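Local coordinates for capsular polysaccharide biosynthesis protein (Burkholderia pseudomallei, PDB 4BQN) that binds coenzyme A and probably acts as an acetyltransferase in the biosynthesis of the bacterial capsular polysaccharide, at residues A123-A128 against E275-F280; E143-S148 against S240-Y245; S148-I153 against R246-F251. The protein carries 1 engineered substitution. All coordinates share one frame; numbering follows the deposited sequence.

Interaction 1: residues A123-A128 against E275-F280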
loop_
_atom_site.group_PDB
_atom_site.type_symbol
_atom_site.label_atom_id
_atom_site.label_comp_id
_atom_site.label_asym_id
_atom_site.label_seq_id
_atom_site.Cartn_x
_atom_site.Cartn_y
_atom_site.Cartn_z
ATOM N N ALA A 123 5.106 4.514 -14.015
ATOM C CA ALA A 123 5.248 3.480 -15.020
ATOM C C ALA A 123 4.762 3.905 -16.396
ATOM O O ALA A 123 5.256 3.387 -17.396
ATOM C CB ALA A 123 4.542 2.209 -14.581
ATOM N N LEU A 124 3.803 4.825 -16.477
ATOM C CA LEU A 124 3.402 5.285 -17.804
ATOM C C LEU A 124 4.550 6.047 -18.456
ATOM O O LEU A 124 4.772 5.919 -19.647
ATOM C CB LEU A 124 2.124 6.124 -17.746
ATOM C CG LEU A 124 1.508 6.386 -19.127
ATOM C CD1 LEU A 124 1.096 5.096 -19.829
ATOM C CD2 LEU A 124 0.319 7.312 -18.984
ATOM N N ILE A 125 5.281 6.831 -17.666
ATOM C CA ILE A 125 6.505 7.483 -18.157
ATOM C C ILE A 125 7.506 6.443 -18.668
ATOM O O ILE A 125 8.110 6.644 -19.713
ATOM C CB ILE A 125 7.087 8.447 -17.109
ATOM C CG1 ILE A 125 6.182 9.672 -17.059
ATOM C CG2 ILE A 125 8.528 8.849 -17.444
ATOM C CD1 ILE A 125 6.586 10.744 -16.075
ATOM N N ALA A 126 7.683 5.341 -17.937
ATOM C CA ALA A 126 8.542 4.265 -18.447
ATOM C C ALA A 126 8.118 3.807 -19.851
ATOM O O ALA A 126 8.956 3.651 -20.739
ATOM C CB ALA A 126 8.591 3.086 -17.481
ATOM N N GLY A 127 6.815 3.623 -20.057
ATOM C CA GLY A 127 6.306 3.266 -21.385
ATOM C C GLY A 127 6.581 4.323 -22.439
ATOM O O GLY A 127 6.940 4.005 -23.571
ATOM N N ALA A 128 6.426 5.585 -22.058
ATOM C CA ALA A 128 6.736 6.700 -22.951
ATOM C C ALA A 128 8.221 6.719 -23.336
ATOM O O ALA A 128 8.555 6.935 -24.507
ATOM C CB ALA A 128 6.320 8.010 -22.310
ATOM N N GLU A 275 11.643 14.857 -13.885
ATOM C CA GLU A 275 12.670 14.081 -13.175
ATOM C C GLU A 275 12.455 12.573 -13.305
ATOM O O GLU A 275 13.404 11.801 -13.320
ATOM C CB GLU A 275 12.748 14.507 -11.706
ATOM C CG GLU A 275 13.358 15.888 -11.499
ATOM C CD GLU A 275 13.429 16.326 -10.041
ATOM O OE1 GLU A 275 13.289 15.471 -9.140
ATOM O OE2 GLU A 275 13.627 17.537 -9.796
ATOM N N GLN A 276 11.202 12.149 -13.407
ATOM C CA GLN A 276 10.918 10.734 -13.690
ATOM C C GLN A 276 11.519 10.316 -15.029
ATOM O O GLN A 276 12.150 9.255 -15.139
ATOM C CB GLN A 276 9.405 10.447 -13.662
ATOM C CG GLN A 276 8.790 10.547 -12.273
ATOM C CD GLN A 276 9.148 9.349 -11.412
ATOM O OE1 GLN A 276 8.953 8.205 -11.818
ATOM N NE2 GLN A 276 9.692 9.605 -10.227
ATOM N N PHE A 277 11.327 11.143 -16.055
ATOM C CA PHE A 277 11.967 10.869 -17.349
ATOM C C PHE A 277 13.479 10.744 -17.194
ATOM O O PHE A 277 14.079 9.795 -17.701
ATOM C CB PHE A 277 11.623 11.939 -18.393
ATOM C CG PHE A 277 10.347 11.666 -19.137
ATOM C CD1 PHE A 277 10.359 10.904 -20.310
ATOM C CD2 PHE A 277 9.127 12.145 -18.657
ATOM C CE1 PHE A 277 9.188 10.630 -20.998
ATOM C CE2 PHE A 277 7.954 11.884 -19.351
ATOM C CZ PHE A 277 7.983 11.112 -20.508
ATOM N N GLU A 278 14.082 11.687 -16.474
ATOM C CA GLU A 278 15.530 11.693 -16.296
ATOM C C GLU A 278 15.990 10.431 -15.565
ATOM O O GLU A 278 17.015 9.845 -15.909
ATOM C CB GLU A 278 15.949 12.967 -15.571
ATOM C CG GLU A 278 15.735 14.192 -16.455
ATOM C CD GLU A 278 15.633 15.518 -15.725
ATOM O OE1 GLU A 278 15.774 15.567 -14.487
ATOM O OE2 GLU A 278 15.409 16.535 -16.415
ATOM N N TRP A 279 15.204 9.987 -14.587
ATOM C CA TRP A 279 15.529 8.796 -13.820
ATOM C C TRP A 279 15.508 7.555 -14.724
ATOM O O TRP A 279 16.474 6.791 -14.745
ATOM C CB TRP A 279 14.571 8.653 -12.633
ATOM C CG TRP A 279 14.989 7.580 -11.673
ATOM C CD1 TRP A 279 15.844 7.720 -10.611
ATOM C CD2 TRP A 279 14.588 6.204 -11.684
ATOM N NE1 TRP A 279 16.004 6.514 -9.965
ATOM C CE2 TRP A 279 15.234 5.571 -10.594
ATOM C CE3 TRP A 279 13.733 5.443 -12.499
ATOM C CZ2 TRP A 279 15.076 4.211 -10.313
ATOM C CZ3 TRP A 279 13.569 4.072 -12.207
ATOM C CH2 TRP A 279 14.247 3.480 -11.131
ATOM N N PHE A 280 14.437 7.371 -15.496
ATOM C CA PHE A 280 14.370 6.216 -16.388
ATOM C C PHE A 280 15.451 6.240 -17.474
ATOM O O PHE A 280 15.948 5.176 -17.861
ATOM C CB PHE A 280 12.999 6.090 -17.034
ATOM C CG PHE A 280 11.929 5.581 -16.103
ATOM C CD1 PHE A 280 11.961 4.265 -15.635
ATOM C CD2 PHE A 280 10.878 6.412 -15.712
ATOM C CE1 PHE A 280 10.966 3.790 -14.788
ATOM C CE2 PHE A 280 9.877 5.938 -14.879
ATOM C CZ PHE A 280 9.921 4.627 -14.418
#

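Interaction 2: residues E143-S148 against S240-Y245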
loop_
_atom_site.group_PDB
_atom_site.type_symbol
_atom_site.label_atom_id
_atom_site.label_comp_id
_atom_site.label_asym_id
_atom_site.label_seq_id
_atom_site.Cartn_x
_atom_site.Cartn_y
_atom_site.Cartn_z
ATOM N N GLU A 143 -3.431 15.891 -19.908
ATOM C CA GLU A 143 -4.895 15.867 -19.968
ATOM C C GLU A 143 -5.424 14.715 -20.802
ATOM O O GLU A 143 -6.424 14.102 -20.439
ATOM C CB GLU A 143 -5.441 17.186 -20.516
ATOM C CG GLU A 143 -5.400 18.331 -19.516
ATOM C CD GLU A 143 -4.048 19.021 -19.411
ATOM O OE1 GLU A 143 -3.111 18.694 -20.177
ATOM O OE2 GLU A 143 -3.934 19.918 -18.551
ATOM N N GLU A 144 -4.778 14.429 -21.933
ATOM C CA GLU A 144 -5.187 13.305 -22.785
ATOM C C GLU A 144 -5.042 11.990 -22.019
ATOM O O GLU A 144 -5.914 11.109 -22.087
ATOM C CB GLU A 144 -4.366 13.254 -24.078
ATOM C CG GLU A 144 -4.722 14.331 -25.096
ATOM C CD GLU A 144 -3.961 15.639 -24.923
ATOM O OE1 GLU A 144 -3.393 15.915 -23.844
ATOM O OE2 GLU A 144 -3.957 16.424 -25.893
ATOM N N ILE A 145 -3.933 11.852 -21.295
ATOM C CA ILE A 145 -3.725 10.689 -20.438
ATOM C C ILE A 145 -4.821 10.587 -19.372
ATOM O O ILE A 145 -5.444 9.531 -19.203
ATOM C CB ILE A 145 -2.354 10.737 -19.744
ATOM C CG1 ILE A 145 -1.234 10.600 -20.783
ATOM C CG2 ILE A 145 -2.264 9.653 -18.661
ATOM C CD1 ILE A 145 0.128 11.002 -20.276
ATOM N N GLY A 146 -5.066 11.688 -18.661
ATOM C CA GLY A 146 -6.101 11.713 -17.622
ATOM C C GLY A 146 -7.496 11.423 -18.168
ATOM O O GLY A 146 -8.299 10.755 -17.513
ATOM N N ALA A 147 -7.780 11.914 -19.375
ATOM C CA ALA A 147 -9.069 11.672 -20.022
ATOM C C ALA A 147 -9.239 10.194 -20.334
ATOM O O ALA A 147 -10.319 9.641 -20.155
ATOM C CB ALA A 147 -9.194 12.520 -21.286
ATOM N N SER A 148 -8.165 9.540 -20.770
ATOM C CA SER A 148 -8.212 8.102 -21.036
ATOM C C SER A 148 -8.486 7.316 -19.756
ATOM O O SER A 148 -9.344 6.436 -19.721
ATOM C CB SER A 148 -6.895 7.633 -21.650
ATOM O OG SER A 148 -6.978 6.259 -21.992
ATOM N N SER A 240 0.150 12.623 -6.632
ATOM C CA SER A 240 -0.842 13.538 -7.175
ATOM C C SER A 240 -1.660 12.870 -8.282
ATOM O O SER A 240 -1.113 12.172 -9.125
ATOM C CB SER A 240 -0.123 14.756 -7.726
ATOM O OG SER A 240 -1.051 15.659 -8.270
ATOM N N LEU A 241 -2.973 13.089 -8.279
ATOM C CA LEU A 241 -3.827 12.548 -9.331
ATOM C C LEU A 241 -3.682 13.337 -10.632
ATOM O O LEU A 241 -3.562 14.568 -10.608
ATOM C CB LEU A 241 -5.291 12.516 -8.883
ATOM C CG LEU A 241 -5.682 11.442 -7.859
ATOM C CD1 LEU A 241 -5.204 11.748 -6.436
ATOM C CD2 LEU A 241 -7.183 11.227 -7.878
ATOM N N TYR A 242 -3.705 12.632 -11.756
ATOM C CA TYR A 242 -3.547 13.293 -13.053
ATOM C C TYR A 242 -4.741 14.218 -13.361
ATOM O O TYR A 242 -5.847 14.017 -12.849
ATOM C CB TYR A 242 -3.403 12.251 -14.167
ATOM C CG TYR A 242 -1.977 11.820 -14.458
ATOM C CD1 TYR A 242 -1.121 11.366 -13.447
ATOM C CD2 TYR A 242 -1.505 11.814 -15.773
ATOM C CE1 TYR A 242 0.180 10.953 -13.742
ATOM C CE2 TYR A 242 -0.210 11.402 -16.078
ATOM C CZ TYR A 242 0.626 10.977 -15.059
ATOM O OH TYR A 242 1.899 10.564 -15.369
ATOM N N PRO A 243 -4.520 15.219 -14.232
ATOM C CA PRO A 243 -5.622 16.087 -14.643
ATOM C C PRO A 243 -6.769 15.266 -15.219
ATOM O O PRO A 243 -6.535 14.199 -15.810
ATOM C CB PRO A 243 -4.999 16.946 -15.753
ATOM C CG PRO A 243 -3.526 16.904 -15.522
ATOM C CD PRO A 243 -3.272 15.521 -14.974
ATOM N N ILE A 244 -7.981 15.817 -15.088
ATOM C CA ILE A 244 -9.231 15.256 -15.621
ATOM C C ILE A 244 -9.660 14.032 -14.812
ATOM O O ILE A 244 -10.759 14.013 -14.248
ATOM C CB ILE A 244 -9.185 14.990 -17.153
ATOM C CG1 ILE A 244 -8.914 16.311 -17.889
ATOM C CG2 ILE A 244 -10.495 14.351 -17.627
ATOM C CD1 ILE A 244 -8.868 16.198 -19.395
ATOM N N TYR A 245 -8.772 13.044 -14.698
ATOM C CA TYR A 245 -9.025 11.883 -13.847
ATOM C C TYR A 245 -9.316 12.333 -12.411
ATOM O O TYR A 245 -10.232 11.827 -11.750
ATOM C CB TYR A 245 -7.825 10.940 -13.889
ATOM C CG TYR A 245 -8.083 9.614 -13.219
ATOM C CD1 TYR A 245 -8.966 8.688 -13.794
ATOM C CD2 TYR A 245 -7.414 9.238 -12.064
ATOM C CE1 TYR A 245 -9.203 7.457 -13.222
ATOM C CE2 TYR A 245 -7.660 7.999 -11.466
ATOM C CZ TYR A 245 -8.546 7.110 -12.054
ATOM O OH TYR A 245 -8.816 5.867 -11.515
#

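Interaction 3: residues S148-I153 against R246-F251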
loop_
_atom_site.group_PDB
_atom_site.type_symbol
_atom_site.label_atom_id
_atom_site.label_comp_id
_atom_site.label_asym_id
_atom_site.label_seq_id
_atom_site.Cartn_x
_atom_site.Cartn_y
_atom_site.Cartn_z
ATOM N N SER A 148 -8.165 9.540 -20.770
ATOM C CA SER A 148 -8.212 8.102 -21.036
ATOM C C SER A 148 -8.486 7.316 -19.756
ATOM O O SER A 148 -9.344 6.436 -19.721
ATOM C CB SER A 148 -6.895 7.633 -21.650
ATOM O OG SER A 148 -6.978 6.259 -21.992
ATOM N N LEU A 149 -7.753 7.641 -18.693
ATOM C CA LEU A 149 -7.966 6.989 -17.407
ATOM C C LEU A 149 -9.392 7.208 -16.910
ATOM O O LEU A 149 -10.001 6.291 -16.354
ATOM C CB LEU A 149 -6.952 7.500 -16.385
ATOM C CG LEU A 149 -5.484 7.228 -16.713
ATOM C CD1 LEU A 149 -4.578 7.910 -15.690
ATOM C CD2 LEU A 149 -5.199 5.734 -16.781
ATOM N N ARG A 150 -9.930 8.412 -17.120
ATOM C CA ARG A 150 -11.297 8.701 -16.681
ATOM C C ARG A 150 -12.295 7.815 -17.420
ATOM O O ARG A 150 -13.208 7.246 -16.799
ATOM C CB ARG A 150 -11.652 10.180 -16.851
ATOM C CG ARG A 150 -13.114 10.464 -16.559
ATOM C CD ARG A 150 -13.272 11.929 -16.228
ATOM N NE ARG A 150 -14.601 12.223 -15.707
ATOM C CZ ARG A 150 -14.907 13.319 -15.014
ATOM N NH1 ARG A 150 -13.983 14.233 -14.742
ATOM N NH2 ARG A 150 -16.144 13.503 -14.583
ATOM N N ILE A 151 -12.134 7.683 -18.728
ATOM C CA ILE A 151 -12.984 6.781 -19.499
ATOM C C ILE A 151 -12.901 5.353 -18.943
ATOM O O ILE A 151 -13.912 4.629 -18.912
ATOM C CB ILE A 151 -12.620 6.829 -21.000
ATOM C CG1 ILE A 151 -13.061 8.182 -21.586
ATOM C CG2 ILE A 151 -13.236 5.671 -21.777
ATOM C CD1 ILE A 151 -12.410 8.546 -22.905
ATOM N N ASP A 152 -11.721 4.978 -18.446
ATOM C CA ASP A 152 -11.483 3.619 -17.967
ATOM C C ASP A 152 -11.633 3.441 -16.457
ATOM O O ASP A 152 -11.239 2.395 -15.939
ATOM C CB ASP A 152 -10.083 3.164 -18.397
ATOM C CG ASP A 152 -9.970 2.970 -19.896
ATOM O OD1 ASP A 152 -11.025 2.843 -20.566
ATOM O OD2 ASP A 152 -8.827 2.946 -20.414
ATOM N N ILE A 153 -12.199 4.418 -15.743
ATOM C CA ILE A 153 -12.188 4.358 -14.277
ATOM C C ILE A 153 -12.870 3.108 -13.712
ATOM O O ILE A 153 -12.358 2.506 -12.759
ATOM C CB ILE A 153 -12.718 5.660 -13.642
ATOM C CG1 ILE A 153 -12.381 5.675 -12.151
ATOM C CG2 ILE A 153 -14.219 5.839 -13.915
ATOM C CD1 ILE A 153 -12.627 7.003 -11.482
ATOM N N ARG A 246 -8.574 13.336 -11.938
ATOM C CA ARG A 246 -8.711 13.810 -10.562
ATOM C C ARG A 246 -10.127 14.327 -10.279
ATOM O O ARG A 246 -10.596 14.299 -9.134
ATOM C CB ARG A 246 -7.670 14.900 -10.272
ATOM C CG ARG A 246 -7.862 16.196 -11.058
ATOM C CD ARG A 246 -6.686 17.161 -10.884
ATOM N NE ARG A 246 -6.493 17.577 -9.490
ATOM C CZ ARG A 246 -7.214 18.501 -8.860
ATOM N NH1 ARG A 246 -8.199 19.141 -9.482
ATOM N NH2 ARG A 246 -6.953 18.766 -7.589
ATOM N N ASP A 247 -10.818 14.783 -11.326
ATOM C CA ASP A 247 -12.139 15.376 -11.144
ATOM C C ASP A 247 -13.235 14.317 -10.931
ATOM O O ASP A 247 -14.382 14.667 -10.654
ATOM C CB ASP A 247 -12.456 16.322 -12.306
ATOM C CG ASP A 247 -11.486 17.490 -12.374
ATOM O OD1 ASP A 247 -11.153 18.050 -11.304
ATOM O OD2 ASP A 247 -11.027 17.828 -13.486
ATOM N N CYS A 248 -12.866 13.036 -11.014
ATOM C CA CYS A 248 -13.771 11.939 -10.630
ATOM C C CYS A 248 -13.893 11.787 -9.115
ATOM O O CYS A 248 -14.703 10.992 -8.640
ATOM C CB CYS A 248 -13.281 10.610 -11.210
ATOM S SG CYS A 248 -13.239 10.586 -13.014
ATOM N N PHE A 249 -13.084 12.529 -8.360
ATOM C CA PHE A 249 -12.949 12.348 -6.912
ATOM C C PHE A 249 -13.429 13.583 -6.194
ATOM O O PHE A 249 -13.044 14.688 -6.544
ATOM C CB PHE A 249 -11.488 12.031 -6.592
ATOM C CG PHE A 249 -11.030 10.760 -7.228
ATOM C CD1 PHE A 249 -10.518 10.760 -8.526
ATOM C CD2 PHE A 249 -11.162 9.540 -6.560
ATOM C CE1 PHE A 249 -10.139 9.577 -9.139
ATOM C CE2 PHE A 249 -10.779 8.354 -7.172
ATOM C CZ PHE A 249 -10.260 8.371 -8.461
ATOM N N ASP A 250 -14.254 13.386 -5.172
ATOM C CA ASP A 250 -14.932 14.490 -4.489
ATOM C C ASP A 250 -13.976 15.456 -3.809
ATOM O O ASP A 250 -14.283 16.639 -3.648
ATOM C CB ASP A 250 -15.921 13.960 -3.440
ATOM C CG ASP A 250 -17.126 13.256 -4.046
ATOM O OD1 ASP A 250 -17.298 13.274 -5.284
ATOM O OD2 ASP A 250 -17.910 12.675 -3.259
ATOM N N PHE A 251 -12.818 14.944 -3.403
ATOM C CA PHE A 251 -11.858 15.715 -2.595
ATOM C C PHE A 251 -10.909 16.609 -3.384
ATOM O O PHE A 251 -10.168 17.401 -2.796
ATOM C CB PHE A 251 -11.054 14.769 -1.690
ATOM C CG PHE A 251 -10.416 13.610 -2.427
ATOM C CD1 PHE A 251 -9.241 13.784 -3.143
ATOM C CD2 PHE A 251 -11.003 12.332 -2.407
ATOM C CE1 PHE A 251 -8.658 12.720 -3.828
ATOM C CE2 PHE A 251 -10.424 11.260 -3.091
ATOM C CZ PHE A 251 -9.238 11.456 -3.793
HETATM O O HOH W 1 -16.476 15.430 -12.658
#

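Interaction 1: residues A123-A128 against E275-F280
Ile125 sets its CG2 methyl over the face of the Phe277 ring in a CH-pi contact. CG2 stands 3.5 Å from the centroid of the Phe277 ring and only 11° off its normal, so the methyl sits over the middle of the face. Its position follows from the branching of the isoleucine: CG2 is anti to the backbone N, whereas CG1 runs beside that N (chi1 -73°). A second CH-pi contact lies one residue on. The CB of Ala126 is 3.8 Å from the centroid of the Phe280 ring, over one face but offset toward the rim, while Trp279 covers the opposite face with its CE3.

The two segments belong to helices 123-130 and 269-281, a helix-helix packing in which the local axes approach to 9.5 Å and cross at -60°. The small Ala126 and Ala128 lie against the rings of Phe280 and Phe277, and every touching residue is buried.

Ordinary apolar contacts fill in the rest. Ile125 CG2 also meets Phe280 CD2 at 3.8 Å, which places this methyl between two aromatic side chains one helical turn apart. Ile125 CD1 reaches Gln276 CB at 3.7 Å, the two side chains crossing at about a right angle, and Ala128 CB touches Phe277 CZ at 4.0 Å.

No hydrogen bond spans the segments themselves. The buried amide of Gln276 is instead held through its OE1 by the backbone N of Asp122, just before helix 123-130, and Tyr138 meets the Phe277 ring edge-to-face.

Interaction 2: residues E143-S148 against S240-Y245
Gly146 and Pro243 bring a helix and an irregular loop together almost backbone to backbone. Helix 142-151 packs here against the loop that precedes the hairpin of strands 260-262 and 265-267; with no side chain on Gly146, its CA can come right up to the carbonyl oxygen of Pro243.

Ile244, whose backbone has a positive phi of 73°, lays its two branches on different residues, CD1 at Glu143 and CG2 at Ala147. Its CG1 arm is extended to CD1 (chi2 -179°), which carries that methyl to 3.7 Å from Glu143 CB, while CG2 rests 3.9 Å from Ala147 CA. In the conformer described, the Glu143 chain crosses Ile244 at about a right angle and bends at chi2; its CG meets Pro243 CB at 4.0 Å, and its OE2 forms a salt bridge with Arg256. At the residue just before Gly146, Ile145 presents CG2 to the Tyr242 ring, 3.7 Å from CD2 and obliquely placed. The hydroxyl of that tyrosine is hydrogen-bonded to both Asp122 and Tyr138. Gly146 CA itself lies 3.1 Å from Pro243 O in a nearly straight CA-H...O contact, with an angle of 162° at the hydrogen.

Interaction 3: residues S148-I153 against R246-F251
Arg150 and Cys248 meet where the C-terminal turn of helix 142-151 faces a short 3-10 turn ending at Cys248, a partly buried helix-to-loop contact. In the conformer described here, the arginine is extended from CG to NE, with CG anti to its own backbone nitrogen (chi1 173°), and the thiol lies alongside this rod. Cys248 SG is 3.5 Å from Arg150 CG and 3.4 Å from NE, and it stands above one face of the guanidinium, offset toward its rim, rather than in its plane.

Asp247 approaches the same group with its methylene, not its carboxylate: CB is 3.6 Å from Arg150 NH1, and the two planar groups are turned 55° apart. Their opposite charges may still attract weakly over the 4.8 Å between NH1 of Arg150 and OD2 of Asp247. NH1 itself is probably hydrogen-bonded to the carbonyl oxygen of Ile244.

Deeper in, Ile153, which opens helix 153-167 after the break at Asp152, points toward Cys248, placing CD1 3.7 Å from Cys248 CB and obliquely against CZ of Phe249. At the guanidinium edge, in plane, a water accepts a bond from Arg150 NH2 at 2.7 Å and donates one to Asp247 O.

In the fold
The first segments of interactions 1, 2 and 3 follow one another along the chain, but their partners come in the order 240-245, 246-251, 275-280, so interactions 2 and 3 both lie between the two halves of interaction 1, and their own segments alternate along the chain. Interactions 2 and 3 share helix 142-151 and Ser148; their centres are 7 Å apart, and they touch where Leu241 CD2 packs 3.4 Å from Phe249 CD1. Interaction 1 is centred about 16 Å from interaction 2, and the two touch where Leu124 CD2 meets Ile145 CG2 at 3.5 Å. Together they tie the helices between residues 123 and 153 to later parts of the chain; none uses a strand of the four-stranded parallel sheet.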